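Local coordinates for protein GH18329p (Drosophila melanogaster, PDB 5YGB) that binds the N-terminal tail of Piwi through its extended Tudor domain and probably recruits Piwi proteins to the piRNA biogenesis machinery of the nuage, at residues R73-D78 with Y94-G99. The protein carries 1 engineered substitution. Numbering follows the deposited sequence.
Sequences RAEIVD and YFVDYG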
ATOM      1  N   ARG A  73      -5.471  -3.779   9.068  1.00 10.40           N
ATOM      2  CA  ARG A  73      -5.439  -5.131   8.515  1.00  9.16           C
ATOM      3  C   ARG A  73      -4.111  -5.372   7.811  1.00  9.51           C
ATOM      4  O   ARG A  73      -3.633  -4.535   7.039  1.00 11.18           O
ATOM      5  CB  ARG A  73      -6.596  -5.348   7.530  1.00  8.74           C
ATOM      6  CG  ARG A  73      -7.985  -5.125   8.144  1.00  9.68           C
ATOM      7  CD  ARG A  73      -9.111  -5.635   7.266  1.00 10.18           C
ATOM      8  NE  ARG A  73      -9.184  -4.928   5.991  1.00  9.24           N
ATOM      9  CZ  ARG A  73     -10.077  -5.220   5.051  1.00 10.64           C
ATOM     10  NH1 ARG A  73     -10.955  -6.201   5.249  1.00 11.22           N
ATOM     11  NH2 ARG A  73     -10.088  -4.545   3.904  1.00 11.09           N
ATOM     12  N   ALA A  74      -3.525  -6.537   8.049  1.00  9.22           N
ATOM     13  CA  ALA A  74      -2.226  -6.834   7.478  1.00 10.22           C
ATOM     14  C   ALA A  74      -2.101  -8.299   7.111  1.00  9.58           C
ATOM     15  O   ALA A  74      -2.701  -9.168   7.748  1.00 11.85           O
ATOM     16  CB  ALA A  74      -1.110  -6.422   8.447  1.00 11.00           C
ATOM     17  N   GLU A  75      -1.310  -8.570   6.081  1.00  9.20           N
ATOM     18  CA  GLU A  75      -0.995  -9.913   5.621  1.00  9.63           C
ATOM     19  C   GLU A  75       0.433 -10.261   6.029  1.00  9.37           C
ATOM     20  O   GLU A  75       1.365  -9.492   5.778  1.00 11.09           O
ATOM     21  CB  GLU A  75      -1.171  -9.986   4.097  1.00 10.97           C
ATOM     22  CG  GLU A  75      -0.715 -11.285   3.459  1.00 10.73           C
ATOM     23  CD  GLU A  75      -0.731 -11.232   1.943  1.00 14.34           C
ATOM     24  OE1 GLU A  75      -1.140 -10.201   1.364  1.00 17.48           O
ATOM     25  OE2 GLU A  75      -0.335 -12.236   1.328  1.00 16.98           O
ATOM     26  N   ILE A  76       0.618 -11.407   6.671  1.00  9.28           N
ATOM     27  CA  ILE A  76       1.972 -11.856   6.977  1.00 10.21           C
ATOM     28  C   ILE A  76       2.649 -12.339   5.696  1.00 10.04           C
ATOM     29  O   ILE A  76       2.173 -13.274   5.030  1.00 11.18           O
ATOM     30  CB  ILE A  76       1.967 -12.970   8.036  1.00  9.79           C
ATOM     31  CG1 ILE A  76       1.340 -12.460   9.341  1.00  9.81           C
ATOM     32  CG2 ILE A  76       3.400 -13.503   8.273  1.00 11.93           C
ATOM     33  CD1 ILE A  76       1.370 -13.466  10.484  1.00 12.06           C
ATOM     34  N   VAL A  77       3.743 -11.686   5.314  1.00 10.32           N
ATOM     35  CA  VAL A  77       4.429 -12.120   4.104  1.00 11.96           C
ATOM     36  C   VAL A  77       5.753 -12.818   4.400  1.00 14.22           C
ATOM     37  O   VAL A  77       6.298 -13.486   3.519  1.00 14.81           O
ATOM     38  CB  VAL A  77       4.646 -10.954   3.125  1.00 14.02           C
ATOM     39  CG1 VAL A  77       3.287 -10.392   2.689  1.00 13.33           C
ATOM     40  CG2 VAL A  77       5.494  -9.883   3.742  1.00 17.06           C
ATOM     41  N   ASP A  78       6.259 -12.704   5.628  1.00 11.75           N
ATOM     42  CA  ASP A  78       7.472 -13.427   6.011  1.00 12.93           C
ATOM     43  C   ASP A  78       7.569 -13.451   7.526  1.00 12.90           C
ATOM     44  O   ASP A  78       7.010 -12.587   8.213  1.00 12.64           O
ATOM     45  CB  ASP A  78       8.728 -12.783   5.384  1.00 15.16           C
ATOM     46  CG  ASP A  78       9.858 -13.781   5.138  1.00 22.49           C
ATOM     47  OD1 ASP A  78       9.757 -14.954   5.560  1.00 19.43           O
ATOM     48  OD2 ASP A  78      10.858 -13.373   4.503  1.00 26.17           O
ATOM     49  N   TYR A  94       2.395  -6.885   5.241  1.00  9.14           N
ATOM     50  CA  TYR A  94       1.921  -6.053   4.138  1.00  9.28           C
ATOM     51  C   TYR A  94       0.561  -5.481   4.549  1.00 10.38           C
ATOM     52  O   TYR A  94      -0.366  -6.233   4.860  1.00 10.96           O
ATOM     53  CB  TYR A  94       1.836  -6.881   2.845  1.00 10.85           C
ATOM     54  CG  TYR A  94       1.076  -6.191   1.738  1.00  9.21           C
ATOM     55  CD1 TYR A  94       1.602  -5.069   1.112  1.00 11.87           C
ATOM     56  CD2 TYR A  94      -0.173  -6.654   1.322  1.00  9.55           C
ATOM     57  CE1 TYR A  94       0.903  -4.422   0.108  1.00 11.38           C
ATOM     58  CE2 TYR A  94      -0.871  -6.015   0.316  1.00 10.81           C
ATOM     59  CZ  TYR A  94      -0.329  -4.893  -0.273  1.00 10.98           C
ATOM     60  OH  TYR A  94      -1.043  -4.236  -1.263  1.00 12.24           O
ATOM     61  N   PHE A  95       0.435  -4.156   4.583  1.00 10.62           N
ATOM     62  CA  PHE A  95      -0.797  -3.512   5.047  1.00 10.25           C
ATOM     63  C   PHE A  95      -1.782  -3.444   3.880  1.00  8.92           C
ATOM     64  O   PHE A  95      -1.693  -2.576   3.015  1.00 11.21           O
ATOM     65  CB  PHE A  95      -0.472  -2.144   5.665  1.00 11.74           C
ATOM     66  CG  PHE A  95       0.207  -2.269   7.000  1.00 14.00           C
ATOM     67  CD1 PHE A  95       1.556  -2.555   7.086  1.00 17.64           C
ATOM     68  CD2 PHE A  95      -0.523  -2.187   8.167  1.00 17.36           C
ATOM     69  CE1 PHE A  95       2.170  -2.701   8.317  1.00 18.47           C
ATOM     70  CE2 PHE A  95       0.087  -2.333   9.400  1.00 18.39           C
ATOM     71  CZ  PHE A  95       1.435  -2.591   9.470  1.00 17.25           C
ATOM     72  N   VAL A  96      -2.729  -4.384   3.859  1.00  9.27           N
ATOM     73  CA  VAL A  96      -3.519  -4.685   2.675  1.00 10.51           C
ATOM     74  C   VAL A  96      -4.408  -3.527   2.212  1.00  9.58           C
ATOM     75  O   VAL A  96      -4.794  -3.485   1.048  1.00 10.09           O
ATOM     76  CB  VAL A  96      -4.406  -5.955   2.896  1.00  9.32           C
ATOM     77  CG1 VAL A  96      -3.543  -7.170   3.202  1.00 11.48           C
ATOM     78  CG2 VAL A  96      -5.433  -5.738   4.001  1.00 10.68           C
ATOM     79  N   ASP A  97      -4.743  -2.594   3.097  1.00  9.66           N
ATOM     80  CA  ASP A  97      -5.603  -1.488   2.705  1.00  8.82           C
ATOM     81  C   ASP A  97      -4.820  -0.260   2.258  1.00  9.99           C
ATOM     82  O   ASP A  97      -5.420   0.653   1.698  1.00 10.55           O
ATOM     83  CB  ASP A  97      -6.555  -1.128   3.846  1.00  9.03           C
ATOM     84  CG  ASP A  97      -7.530  -2.235   4.122  1.00  9.69           C
ATOM     85  OD1 ASP A  97      -8.086  -2.787   3.140  1.00  9.63           O
ATOM     86  OD2 ASP A  97      -7.733  -2.572   5.307  1.00  9.82           O
ATOM     87  N   TYR A  98      -3.500  -0.236   2.478  1.00 10.21           N
ATOM     88  CA  TYR A  98      -2.699   0.970   2.197  1.00  9.78           C
ATOM     89  C   TYR A  98      -1.510   0.731   1.279  1.00 11.88           C
ATOM     90  O   TYR A  98      -1.166   1.599   0.469  1.00 11.83           O
ATOM     91  CB  TYR A  98      -2.216   1.583   3.515  1.00 11.98           C
ATOM     92  CG  TYR A  98      -3.333   2.241   4.276  1.00 11.70           C
ATOM     93  CD1 TYR A  98      -4.208   1.497   5.073  1.00 12.71           C
ATOM     94  CD2 TYR A  98      -3.553   3.603   4.172  1.00 12.23           C
ATOM     95  CE1 TYR A  98      -5.250   2.103   5.744  1.00 14.49           C
ATOM     96  CE2 TYR A  98      -4.576   4.212   4.844  1.00 14.03           C
ATOM     97  CZ  TYR A  98      -5.427   3.468   5.622  1.00 13.26           C
ATOM     98  OH  TYR A  98      -6.452   4.103   6.282  1.00 16.75           O
ATOM     99  N   GLY A  99      -0.866  -0.427   1.389  1.00 10.99           N
ATOM    100  CA  GLY A  99       0.246  -0.757   0.507  1.00 11.26           C
ATOM    101  C   GLY A  99       1.612  -0.788   1.172  1.00 11.32           C
ATOM    102  O   GLY A  99       2.557  -1.353   0.612  1.00 13.50           O
TER
HETATM  103  O   HOH W   1      -6.508  -1.539   7.477  1.00 11.06           O
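Tyr94 pairs with Glu75 in the antiparallel hairpin formed by strands 70-81 and 89-95, part of the barrel-like Tudor core of this extended Tudor domain. Two backbone bonds tie them, Glu75 N to Tyr94 O at 2.8 Å and Tyr94 N to Glu75 O at 2.9 Å, both nearly straight. The Tyr94 CB rests on Val77 CG1, while Glu75, with CG anti to its backbone nitrogen (chi1 173°), brings its carboxylate up to the ring, the two planes steeply inclined; OE1 lies 3.7 Å from Tyr94 CD2, but the carboxylate is bound by Ser180 OG and Ala181 N. On the other side of the sheet, the Phe95 ring has Ala74 CB over one face, offset toward the rim. Beyond it the chain leaves the strand in a turn, where Phe95 O accepts from both Tyr98 N and Gly99 N. Val96 gives the pairing a last, weak bond from its N to Arg73 O, and its two methyls reach the neighbouring strand side by side: CG1 meets Glu75 CB, CG2 meets Arg73 CB at 3.7 Å. Asp97 then receives the bent Arg73 side chain (chi3 -63°) side-on, the guanidinium and carboxylate planes nearly coplanar, 21° apart. Arg73 NH1 also reaches the carbonyls of Phe116 and Leu119, so this buried ion pair joins the hairpin to the chain beyond it. With only an alanine's methyl in place of the Arg73 side chain, the buried Asp97 carboxylate would probably lose its countercharge and those carbonyls this donor. Both Asp97 oxygens use their syn lone pairs, OD1 toward Arg73 NH2 at 2.8 Å and OD2 toward NE at 2.9 Å, and a water links OD2 to Arg73 N.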